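PDB 4A39: metallo-carboxypeptidase from Pseudomonas aeruginosa, which binds zinc and, as a cytosolic member of the M14 metallocarboxypeptidase family, probably removes C-terminal residues from peptide or protein substrates. Local coordinates for residues A[268-273]-A[343-348]; A[51-56]-A[119-124]; A[202-207]-A[376-381]. One frame throughout, in Å; residues are numbered along the deposited sequence.

Interaction 1. Residues A[268-273]-A[343-348]; sequences LFLDIH and LAFTIE. With ZN (zinc ion), chain C; GEM ((2-guanidinoethylmercapto)succinic acid), chain D.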
loop_
_atom_site.group_PDB
_atom_site.type_symbol
_atom_site.label_atom_id
_atom_site.label_comp_id
_atom_site.label_asym_id
_atom_site.label_seq_id
_atom_site.Cartn_x
_atom_site.Cartn_y
_atom_site.Cartn_z
ATOM N N LEU A 268 8.274 16.466 5.779
ATOM C CA LEU A 268 7.493 15.922 4.673
ATOM C C LEU A 268 6.960 14.578 5.132
ATOM O O LEU A 268 7.674 13.823 5.794
ATOM C CB LEU A 268 8.361 15.701 3.433
ATOM C CG LEU A 268 7.630 14.951 2.311
ATOM C CD1 LEU A 268 6.827 15.938 1.480
ATOM C CD2 LEU A 268 8.623 14.212 1.441
ATOM N N PHE A 269 5.713 14.276 4.788
ATOM C CA PHE A 269 5.130 13.002 5.182
ATOM C C PHE A 269 4.235 12.414 4.105
ATOM O O PHE A 269 3.279 13.052 3.668
ATOM C CB PHE A 269 4.311 13.156 6.464
ATOM C CG PHE A 269 3.639 11.885 6.907
ATOM C CD1 PHE A 269 4.395 10.787 7.318
ATOM C CD2 PHE A 269 2.254 11.777 6.896
ATOM C CE1 PHE A 269 3.775 9.601 7.710
ATOM C CE2 PHE A 269 1.622 10.595 7.285
ATOM C CZ PHE A 269 2.381 9.506 7.693
ATOM N N LEU A 270 4.554 11.195 3.683
ATOM C CA LEU A 270 3.753 10.505 2.680
ATOM C C LEU A 270 3.303 9.177 3.288
ATOM O O LEU A 270 4.131 8.385 3.742
ATOM C CB LEU A 270 4.574 10.247 1.412
ATOM C CG LEU A 270 5.119 11.478 0.678
ATOM C CD1 LEU A 270 5.900 11.036 -0.551
ATOM C CD2 LEU A 270 3.967 12.390 0.273
ATOM N N ASP A 271 1.991 8.956 3.302
ATOM C CA ASP A 271 1.386 7.741 3.850
ATOM C C ASP A 271 0.875 6.966 2.632
ATOM O O ASP A 271 -0.070 7.388 1.976
ATOM C CB ASP A 271 0.249 8.156 4.797
ATOM C CG ASP A 271 -0.357 6.992 5.555
ATOM O OD1 ASP A 271 0.289 5.928 5.673
ATOM O OD2 ASP A 271 -1.489 7.156 6.050
ATOM N N ILE A 272 1.513 5.835 2.334
ATOM C CA ILE A 272 1.168 5.044 1.152
ATOM C C ILE A 272 0.037 4.037 1.361
ATOM O O ILE A 272 0.138 3.140 2.204
ATOM C CB ILE A 272 2.414 4.305 0.609
ATOM C CG1 ILE A 272 3.635 5.237 0.626
ATOM C CG2 ILE A 272 2.152 3.837 -0.821
ATOM C CD1 ILE A 272 3.452 6.541 -0.156
ATOM N N HIS A 273 -1.020 4.191 0.559
ATOM C CA HIS A 273 -2.229 3.362 0.620
ATOM C C HIS A 273 -2.691 2.882 -0.759
ATOM O O HIS A 273 -2.083 3.177 -1.784
ATOM C CB HIS A 273 -3.394 4.167 1.214
ATOM C CG HIS A 273 -3.240 4.516 2.662
ATOM N ND1 HIS A 273 -3.989 3.914 3.652
ATOM C CD2 HIS A 273 -2.469 5.438 3.285
ATOM C CE1 HIS A 273 -3.687 4.451 4.820
ATOM N NE2 HIS A 273 -2.767 5.379 4.626
ATOM N N LEU A 343 4.339 19.411 4.546
ATOM C CA LEU A 343 3.593 18.934 3.393
ATOM C C LEU A 343 3.294 17.474 3.718
ATOM O O LEU A 343 4.192 16.725 4.119
ATOM C CB LEU A 343 4.454 19.032 2.131
ATOM C CG LEU A 343 3.867 18.433 0.848
ATOM C CD1 LEU A 343 2.549 19.120 0.515
ATOM C CD2 LEU A 343 4.856 18.604 -0.294
ATOM N N ALA A 344 2.036 17.074 3.561
ATOM C CA ALA A 344 1.634 15.707 3.871
ATOM C C ALA A 344 0.536 15.223 2.942
ATOM O O ALA A 344 -0.427 15.942 2.680
ATOM C CB ALA A 344 1.151 15.621 5.316
ATOM N N PHE A 345 0.677 13.989 2.472
ATOM C CA PHE A 345 -0.294 13.384 1.570
ATOM C C PHE A 345 -0.532 11.916 1.871
ATOM O O PHE A 345 0.338 11.220 2.408
ATOM C CB PHE A 345 0.200 13.401 0.120
ATOM C CG PHE A 345 0.040 14.707 -0.600
ATOM C CD1 PHE A 345 -1.222 15.202 -0.905
ATOM C CD2 PHE A 345 1.160 15.396 -1.055
ATOM C CE1 PHE A 345 -1.367 16.362 -1.663
ATOM C CE2 PHE A 345 1.025 16.557 -1.810
ATOM C CZ PHE A 345 -0.240 17.038 -2.115
ATOM N N THR A 346 -1.720 11.454 1.506
ATOM C CA THR A 346 -2.048 10.047 1.596
ATOM C C THR A 346 -1.949 9.721 0.107
ATOM O O THR A 346 -2.664 10.327 -0.691
ATOM C CB THR A 346 -3.498 9.803 2.053
ATOM O OG1 THR A 346 -3.652 10.231 3.415
ATOM C CG2 THR A 346 -3.836 8.329 1.948
ATOM N N ILE A 347 -1.042 8.827 -0.272
ATOM C CA ILE A 347 -0.895 8.456 -1.678
ATOM C C ILE A 347 -1.778 7.237 -1.904
ATOM O O ILE A 347 -1.720 6.270 -1.139
ATOM C CB ILE A 347 0.579 8.108 -2.037
ATOM C CG1 ILE A 347 1.477 9.338 -1.827
ATOM C CG2 ILE A 347 0.666 7.639 -3.480
ATOM C CD1 ILE A 347 1.114 10.528 -2.699
ATOM N N GLU A 348 -2.586 7.281 -2.958
ATOM C CA GLU A 348 -3.511 6.193 -3.255
ATOM C C GLU A 348 -3.321 5.563 -4.628
ATOM O O GLU A 348 -3.448 6.231 -5.650
ATOM C CB GLU A 348 -4.948 6.700 -3.147
ATOM C CG GLU A 348 -5.368 7.197 -1.770
ATOM C CD GLU A 348 -5.596 6.077 -0.781
ATOM O OE1 GLU A 348 -5.684 4.905 -1.206
ATOM O OE2 GLU A 348 -5.701 6.373 0.429
HETATM ZN ZN ZN C . -5.506 2.402 3.393
HETATM C C8 GEM D . -7.918 6.406 3.797
HETATM S S7 GEM D . -6.175 6.962 3.818
HETATM C C6 GEM D . -6.397 8.766 3.608
HETATM C C5 GEM D . -7.645 9.169 2.819
HETATM N N3 GEM D . -8.857 8.922 3.611
HETATM C C1 GEM D . -9.609 9.952 3.998
HETATM N N4 GEM D . -9.244 11.189 3.671
HETATM N N2 GEM D . -10.711 9.755 4.713
HETATM C C9 GEM D . -8.288 5.666 5.084
HETATM O O14 GEM D . -7.433 5.626 5.998
HETATM O O15 GEM D . -9.424 5.152 5.128
HETATM C C10 GEM D . -8.200 5.535 2.572
HETATM C C11 GEM D . -7.352 4.260 2.570
HETATM O O12 GEM D . -6.693 4.008 1.537
HETATM O O13 GEM D . -7.395 3.554 3.599
HETATM O O HOH W 1 -3.428 9.152 6.215
#
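Asp271 N donates to Phe345 O at the middle of a parallel strand pair, over 2.9 Å and nearly straight (170°). Four more backbone bonds complete the ladder: Leu343 O receives Phe269 N, Phe269 O receives Phe345 N, Asp271 O receives Ile347 N, and Ile347 O receives His273 N. The two strands are neighbours in the parallel middle of the mixed sheet of the alpha/beta zinc carboxypeptidase domain, and their C-terminal ends deliver His273 and Glu348 to the active site. His273 uses both ring nitrogens: ND1 binds zinc at 2.2 Å, and NE2 donates to Asp271 OD2 at 2.6 Å. The oxygen lies in the imidazole plane, so this second-shell bond and the zinc on ND1 together hold the ring's rotation; the carboxylate itself is met from above its plane. Asp271 OD2 also accepts from a water that is bound to Thr346 OG1 as well, while Asp271 OD1 is taken by Gln179. Sulfur S7 of the inhibitor sits over the centre of the imidazole, 3.6 Å above its plane, and Thr346 CG2 approaches the ring obliquely. Bent at chi2 (-74°), Glu348, the predicted proton donor/acceptor, brings OE2 to 2.8 Å from inhibitor O12. Inhibitor O13 binds the zinc, whose protein ligands are completed by His180 and Glu183. On the other face of the sheet, Leu270 CD2 packs on Phe345 CB, beside the edge of its ring, and Ile272 CD1 lies against Ile347 CB at 3.8 Å. Strand 171-177 flanks 268-273 on its other side, helix 332-340 covers the Phe269 face, and helix 294-308 packs on Leu343 and Phe345.

Interaction 2. Residues A[51-56]-A[119-124]; sequences WFHFKV and RFAYFE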
loop_
_atom_site.group_PDB
_atom_site.type_symbol
_atom_site.label_atom_id
_atom_site.label_comp_id
_atom_site.label_asym_id
_atom_site.label_seq_id
_atom_site.Cartn_x
_atom_site.Cartn_y
_atom_site.Cartn_z
ATOM N N TRP A 51 -9.740 -8.302 0.864
ATOM C CA TRP A 51 -8.536 -8.972 0.380
ATOM C C TRP A 51 -8.700 -10.489 0.416
ATOM O O TRP A 51 -9.242 -11.041 1.370
ATOM C CB TRP A 51 -7.318 -8.562 1.233
ATOM C CG TRP A 51 -6.110 -9.447 1.039
ATOM C CD1 TRP A 51 -5.802 -10.584 1.737
ATOM C CD2 TRP A 51 -5.089 -9.302 0.041
ATOM N NE1 TRP A 51 -4.658 -11.154 1.232
ATOM C CE2 TRP A 51 -4.201 -10.390 0.189
ATOM C CE3 TRP A 51 -4.842 -8.360 -0.969
ATOM C CZ2 TRP A 51 -3.080 -10.564 -0.636
ATOM C CZ3 TRP A 51 -3.728 -8.533 -1.791
ATOM C CH2 TRP A 51 -2.863 -9.628 -1.617
ATOM N N PHE A 52 -8.257 -11.150 -0.648
ATOM C CA PHE A 52 -8.309 -12.606 -0.734
ATOM C C PHE A 52 -7.020 -13.056 -1.403
ATOM O O PHE A 52 -6.395 -12.291 -2.136
ATOM C CB PHE A 52 -9.537 -13.073 -1.538
ATOM C CG PHE A 52 -9.557 -12.607 -2.971
ATOM C CD1 PHE A 52 -8.912 -13.333 -3.968
ATOM C CD2 PHE A 52 -10.244 -11.450 -3.323
ATOM C CE1 PHE A 52 -8.952 -12.912 -5.300
ATOM C CE2 PHE A 52 -10.293 -11.017 -4.646
ATOM C CZ PHE A 52 -9.644 -11.751 -5.640
ATOM N N HIS A 53 -6.615 -14.290 -1.127
ATOM C CA HIS A 53 -5.392 -14.850 -1.689
ATOM C C HIS A 53 -5.420 -16.351 -1.425
ATOM O O HIS A 53 -5.414 -16.785 -0.276
ATOM C CB HIS A 53 -4.172 -14.207 -1.008
ATOM C CG HIS A 53 -2.851 -14.667 -1.545
ATOM N ND1 HIS A 53 -1.654 -14.321 -0.956
ATOM C CD2 HIS A 53 -2.535 -15.441 -2.612
ATOM C CE1 HIS A 53 -0.658 -14.863 -1.634
ATOM N NE2 HIS A 53 -1.165 -15.547 -2.644
ATOM N N PHE A 54 -5.464 -17.145 -2.489
ATOM C CA PHE A 54 -5.498 -18.592 -2.337
ATOM C C PHE A 54 -4.811 -19.320 -3.478
ATOM O O PHE A 54 -4.566 -18.749 -4.543
ATOM C CB PHE A 54 -6.944 -19.103 -2.211
ATOM C CG PHE A 54 -7.822 -18.771 -3.388
ATOM C CD1 PHE A 54 -8.507 -17.560 -3.444
ATOM C CD2 PHE A 54 -7.973 -19.677 -4.441
ATOM C CE1 PHE A 54 -9.332 -17.255 -4.528
ATOM C CE2 PHE A 54 -8.796 -19.379 -5.530
ATOM C CZ PHE A 54 -9.477 -18.165 -5.572
ATOM N N LYS A 55 -4.497 -20.589 -3.241
ATOM C CA LYS A 55 -3.843 -21.418 -4.243
ATOM C C LYS A 55 -4.744 -22.585 -4.631
ATOM O O LYS A 55 -5.443 -23.152 -3.789
ATOM C CB LYS A 55 -2.516 -21.971 -3.707
ATOM C CG LYS A 55 -1.451 -20.922 -3.432
ATOM C CD LYS A 55 -0.126 -21.583 -3.074
ATOM C CE LYS A 55 0.919 -20.558 -2.672
ATOM N NZ LYS A 55 2.219 -21.201 -2.321
ATOM N N VAL A 56 -4.738 -22.925 -5.916
ATOM C CA VAL A 56 -5.527 -24.047 -6.417
ATOM C C VAL A 56 -4.534 -25.070 -6.961
ATOM O O VAL A 56 -3.606 -24.715 -7.683
ATOM C CB VAL A 56 -6.480 -23.619 -7.559
ATOM C CG1 VAL A 56 -7.408 -24.772 -7.925
ATOM C CG2 VAL A 56 -7.295 -22.405 -7.136
ATOM N N ARG A 119 -2.480 -19.421 -8.528
ATOM C CA ARG A 119 -2.830 -18.645 -7.347
ATOM C C ARG A 119 -3.667 -17.440 -7.774
ATOM O O ARG A 119 -3.480 -16.916 -8.871
ATOM C CB ARG A 119 -1.574 -18.132 -6.623
ATOM C CG ARG A 119 -0.598 -19.198 -6.146
ATOM C CD ARG A 119 0.631 -19.310 -7.051
ATOM N NE ARG A 119 1.541 -20.342 -6.563
ATOM C CZ ARG A 119 2.350 -20.195 -5.522
ATOM N NH1 ARG A 119 2.382 -19.046 -4.856
ATOM N NH2 ARG A 119 3.104 -21.211 -5.126
ATOM N N PHE A 120 -4.602 -17.027 -6.921
ATOM C CA PHE A 120 -5.427 -15.849 -7.179
ATOM C C PHE A 120 -5.293 -14.926 -5.977
ATOM O O PHE A 120 -5.168 -15.392 -4.839
ATOM C CB PHE A 120 -6.911 -16.207 -7.353
ATOM C CG PHE A 120 -7.216 -16.970 -8.604
ATOM C CD1 PHE A 120 -7.513 -16.294 -9.783
ATOM C CD2 PHE A 120 -7.233 -18.360 -8.605
ATOM C CE1 PHE A 120 -7.824 -16.988 -10.941
ATOM C CE2 PHE A 120 -7.546 -19.065 -9.760
ATOM C CZ PHE A 120 -7.843 -18.376 -10.931
ATOM N N ALA A 121 -5.304 -13.622 -6.230
ATOM C CA ALA A 121 -5.205 -12.646 -5.151
ATOM C C ALA A 121 -5.889 -11.346 -5.547
ATOM O O ALA A 121 -6.143 -11.105 -6.728
ATOM C CB ALA A 121 -3.745 -12.385 -4.793
ATOM N N TYR A 122 -6.184 -10.511 -4.557
ATOM C CA TYR A 122 -6.854 -9.238 -4.807
ATOM C C TYR A 122 -5.874 -8.257 -5.450
ATOM O O TYR A 122 -6.275 -7.346 -6.183
ATOM C CB TYR A 122 -7.422 -8.694 -3.490
ATOM C CG TYR A 122 -8.337 -7.493 -3.623
ATOM C CD1 TYR A 122 -9.205 -7.358 -4.715
ATOM C CD2 TYR A 122 -8.361 -6.507 -2.638
ATOM C CE1 TYR A 122 -10.071 -6.269 -4.819
ATOM C CE2 TYR A 122 -9.222 -5.416 -2.732
ATOM C CZ TYR A 122 -10.072 -5.301 -3.823
ATOM O OH TYR A 122 -10.920 -4.216 -3.917
ATOM N N PHE A 123 -4.591 -8.448 -5.160
ATOM C CA PHE A 123 -3.513 -7.645 -5.742
ATOM C C PHE A 123 -2.234 -8.469 -5.616
ATOM O O PHE A 123 -2.158 -9.365 -4.778
ATOM C CB PHE A 123 -3.325 -6.309 -5.009
ATOM C CG PHE A 123 -2.487 -5.316 -5.778
ATOM C CD1 PHE A 123 -3.058 -4.539 -6.783
ATOM C CD2 PHE A 123 -1.122 -5.192 -5.529
ATOM C CE1 PHE A 123 -2.278 -3.656 -7.527
ATOM C CE2 PHE A 123 -0.334 -4.310 -6.271
ATOM C CZ PHE A 123 -0.914 -3.542 -7.270
ATOM N N GLU A 124 -1.235 -8.175 -6.446
ATOM C CA GLU A 124 0.041 -8.890 -6.387
ATOM C C GLU A 124 0.553 -8.785 -4.944
ATOM O O GLU A 124 0.924 -7.706 -4.494
ATOM C CB GLU A 124 1.032 -8.247 -7.365
ATOM C CG GLU A 124 2.345 -8.997 -7.513
ATOM C CD GLU A 124 3.187 -8.497 -8.675
ATOM O OE1 GLU A 124 2.770 -7.544 -9.372
ATOM O OE2 GLU A 124 4.274 -9.067 -8.892
#
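In the nine-stranded sheet of the N-terminal domain characteristic of cytosolic carboxypeptidases, strand 53-57 runs antiparallel to 118-121, and Phe54 and Phe120 form a hydrogen-bonded pair. Phe54 N donates to Phe120 O and Phe120 N to Phe54 O, both at 2.9 Å. Their rings share one face of the sheet. Phe54 holds CG between its backbone N and carbonyl carbon (chi1 59°), which lays the ring across its partner: Phe120 CB stands over the ring face, 4.0 Å from the centroid, as a CH-pi contact. The two rings themselves are slid so far apart that they barely overlap, meeting mainly at Phe54 CE2 and Phe120 CD2. Phe67 of strand 65-69 touches both phenylalanines, extending this aromatic core of the domain. Beyond the regular ladder, Tyr122 N donates to Phe52 O at 3.0 Å, bent to 140°, and lies over the Phe52 ring toward its rim; Tyr122 CB makes a second CH-pi contact with that face. Trp51 CE3 packs on Tyr122 CB at 3.6 Å, while its CH2 comes close to Phe123 O and its NE1 donates to Ser22 O. On the sheet face of His53 and Ala121, Lys55 and Arg119 run side by side. Lys55 NZ and Arg119 NH2 are modelled 2.9 Å apart, two like-charged donors that are not bonded; with other very short contacts between the two side chains, the placement of these ends is doubtful. At the domain boundary Trp51 stacks on His184 and Tyr122 on Phe351.

Interaction 3. Residues A[202-207]-A[376-381]; sequences DTEMQR and VLSTLA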
loop_
_atom_site.group_PDB
_atom_site.type_symbol
_atom_site.label_atom_id
_atom_site.label_comp_id
_atom_site.label_asym_id
_atom_site.label_seq_id
_atom_site.Cartn_x
_atom_site.Cartn_y
_atom_site.Cartn_z
ATOM N N ASP A 202 23.128 8.872 -9.822
ATOM C CA ASP A 202 21.774 9.408 -9.844
ATOM C C ASP A 202 21.847 10.860 -9.384
ATOM O O ASP A 202 21.748 11.149 -8.192
ATOM C CB ASP A 202 20.879 8.614 -8.895
ATOM C CG ASP A 202 19.408 8.897 -9.109
ATOM O OD1 ASP A 202 19.068 10.051 -9.438
ATOM O OD2 ASP A 202 18.590 7.967 -8.933
ATOM N N THR A 203 22.024 11.766 -10.341
ATOM C CA THR A 203 22.138 13.190 -10.052
ATOM C C THR A 203 20.980 13.768 -9.234
ATOM O O THR A 203 21.202 14.587 -8.342
ATOM C CB THR A 203 22.281 13.989 -11.352
ATOM O OG1 THR A 203 23.429 13.516 -12.060
ATOM C CG2 THR A 203 22.454 15.470 -11.056
ATOM N N GLU A 204 19.755 13.345 -9.533
ATOM C CA GLU A 204 18.596 13.850 -8.796
ATOM C C GLU A 204 18.649 13.476 -7.321
ATOM O O GLU A 204 18.277 14.270 -6.460
ATOM C CB GLU A 204 17.290 13.317 -9.385
ATOM C CG GLU A 204 17.013 13.751 -10.815
ATOM C CD GLU A 204 15.576 13.491 -11.215
ATOM O OE1 GLU A 204 15.062 12.398 -10.899
ATOM O OE2 GLU A 204 14.961 14.378 -11.844
ATOM N N MET A 205 19.099 12.258 -7.028
ATOM C CA MET A 205 19.184 11.797 -5.646
ATOM C C MET A 205 20.373 12.417 -4.916
ATOM O O MET A 205 20.366 12.547 -3.696
ATOM C CB MET A 205 19.264 10.272 -5.592
ATOM C CG MET A 205 17.965 9.563 -5.973
ATOM S SD MET A 205 16.533 10.101 -5.003
ATOM C CE MET A 205 15.796 11.310 -6.104
ATOM N N GLN A 206 21.394 12.805 -5.670
ATOM C CA GLN A 206 22.570 13.420 -5.072
ATOM C C GLN A 206 22.133 14.797 -4.584
ATOM O O GLN A 206 22.473 15.214 -3.475
ATOM C CB GLN A 206 23.681 13.533 -6.124
ATOM C CG GLN A 206 25.086 13.747 -5.575
ATOM C CD GLN A 206 26.157 13.555 -6.637
ATOM O OE1 GLN A 206 25.850 13.384 -7.830
ATOM N NE2 GLN A 206 27.425 13.580 -6.211
ATOM N N ARG A 207 21.351 15.485 -5.412
ATOM C CA ARG A 207 20.854 16.811 -5.074
ATOM C C ARG A 207 19.901 16.727 -3.888
ATOM O O ARG A 207 19.982 17.526 -2.957
ATOM C CB ARG A 207 20.121 17.431 -6.264
ATOM C CG ARG A 207 20.978 17.661 -7.502
ATOM C CD ARG A 207 20.183 18.417 -8.560
ATOM N NE ARG A 207 20.923 18.600 -9.807
ATOM C CZ ARG A 207 20.466 19.288 -10.851
ATOM N NH1 ARG A 207 19.270 19.860 -10.798
ATOM N NH2 ARG A 207 21.205 19.402 -11.949
ATOM N N VAL A 376 8.184 9.519 -7.428
ATOM C CA VAL A 376 7.927 10.379 -6.282
ATOM C C VAL A 376 9.268 10.943 -5.806
ATOM O O VAL A 376 9.357 12.105 -5.408
ATOM C CB VAL A 376 7.242 9.597 -5.134
ATOM C CG1 VAL A 376 7.357 10.372 -3.827
ATOM C CG2 VAL A 376 5.771 9.373 -5.469
ATOM N N LEU A 377 10.313 10.123 -5.852
ATOM C CA LEU A 377 11.633 10.581 -5.438
ATOM C C LEU A 377 12.076 11.725 -6.342
ATOM O O LEU A 377 12.665 12.697 -5.872
ATOM C CB LEU A 377 12.652 9.438 -5.487
ATOM C CG LEU A 377 12.588 8.451 -4.317
ATOM C CD1 LEU A 377 13.595 7.329 -4.521
ATOM C CD2 LEU A 377 12.876 9.190 -3.020
ATOM N N SER A 378 11.784 11.611 -7.636
ATOM C CA SER A 378 12.144 12.664 -8.582
ATOM C C SER A 378 11.413 13.951 -8.216
ATOM O O SER A 378 11.983 15.042 -8.288
ATOM C CB SER A 378 11.776 12.262 -10.013
ATOM O OG SER A 378 12.648 11.261 -10.508
ATOM N N THR A 379 10.149 13.817 -7.824
ATOM C CA THR A 379 9.336 14.966 -7.447
ATOM C C THR A 379 9.893 15.645 -6.198
ATOM O O THR A 379 9.966 16.874 -6.129
ATOM C CB THR A 379 7.868 14.544 -7.205
ATOM O OG1 THR A 379 7.323 14.025 -8.428
ATOM C CG2 THR A 379 7.027 15.734 -6.746
ATOM N N LEU A 380 10.296 14.847 -5.214
ATOM C CA LEU A 380 10.849 15.403 -3.983
ATOM C C LEU A 380 12.163 16.135 -4.244
ATOM O O LEU A 380 12.483 17.113 -3.562
ATOM C CB LEU A 380 11.074 14.299 -2.945
ATOM C CG LEU A 380 9.824 13.570 -2.439
ATOM C CD1 LEU A 380 10.233 12.526 -1.412
ATOM C CD2 LEU A 380 8.845 14.566 -1.831
ATOM N N ALA A 381 12.922 15.659 -5.228
ATOM C CA ALA A 381 14.198 16.279 -5.569
ATOM C C ALA A 381 13.983 17.699 -6.088
ATOM O O ALA A 381 14.773 18.601 -5.802
ATOM C CB ALA A 381 14.920 15.443 -6.618
#
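Met205 reaches across to helix 366-383 with its terminal methyl: CE lies 3.7 Å from Leu377 CB and 3.4 Å from Leu377 O. Bends at chi2 (-55°) and chi3 (97°) swing this end toward the other helix, where the side chain meets Leu377 at about a right angle, SD also resting on the leucine. Glu204 supplies the polar half of the contact. Its OE1 accepts the hydroxyl hydrogen of Ser378 OG at 2.7 Å, on the syn lone pair, and both groups are further held by Arg196 of helix 185-196, which forms a salt bridge with the glutamate and a hydrogen bond with the serine. Helix 366-383 lies against the central sheet of the alpha/beta carboxypeptidase domain, and helix 203-211 packs on it, the short segments crossing at 50° with axes 9.1 Å apart. Ala381 CB sits 3.6 Å from Glu204 O and also meets Met205 CE. At the start of helix 203-211, Asp202 is the N-cap: OD1 accepts from Met205 N at 3.3 Å, from above the carboxylate plane. Its OD2 pairs with Arg196, the same arginine that joins Glu204 and Ser378.

Interactions 1 and 3 belong to one packed unit of the carboxypeptidase domain. Helix 366-383 follows strand 343-350 in the chain and lies against the sheet, so that Val376 CG1 touches Leu270 CD1 at 3.6 Å, while Leu380 CD2 comes unusually close to Leu268 CD2, at 3.3 Å. The centres of interactions 1 and 3 are about 17 Å apart, and interaction 3 lies away from the zinc and inhibitor held at the far end of the strands. Interaction 2 belongs to the N-terminal domain, its centre about 27 Å from that of interaction 1 and about 35 Å from that of interaction 3. Even so, its Tyr122 side chain approaches the bound zinc and inhibitor to about 11 Å, bringing the N-terminal domain near the active site.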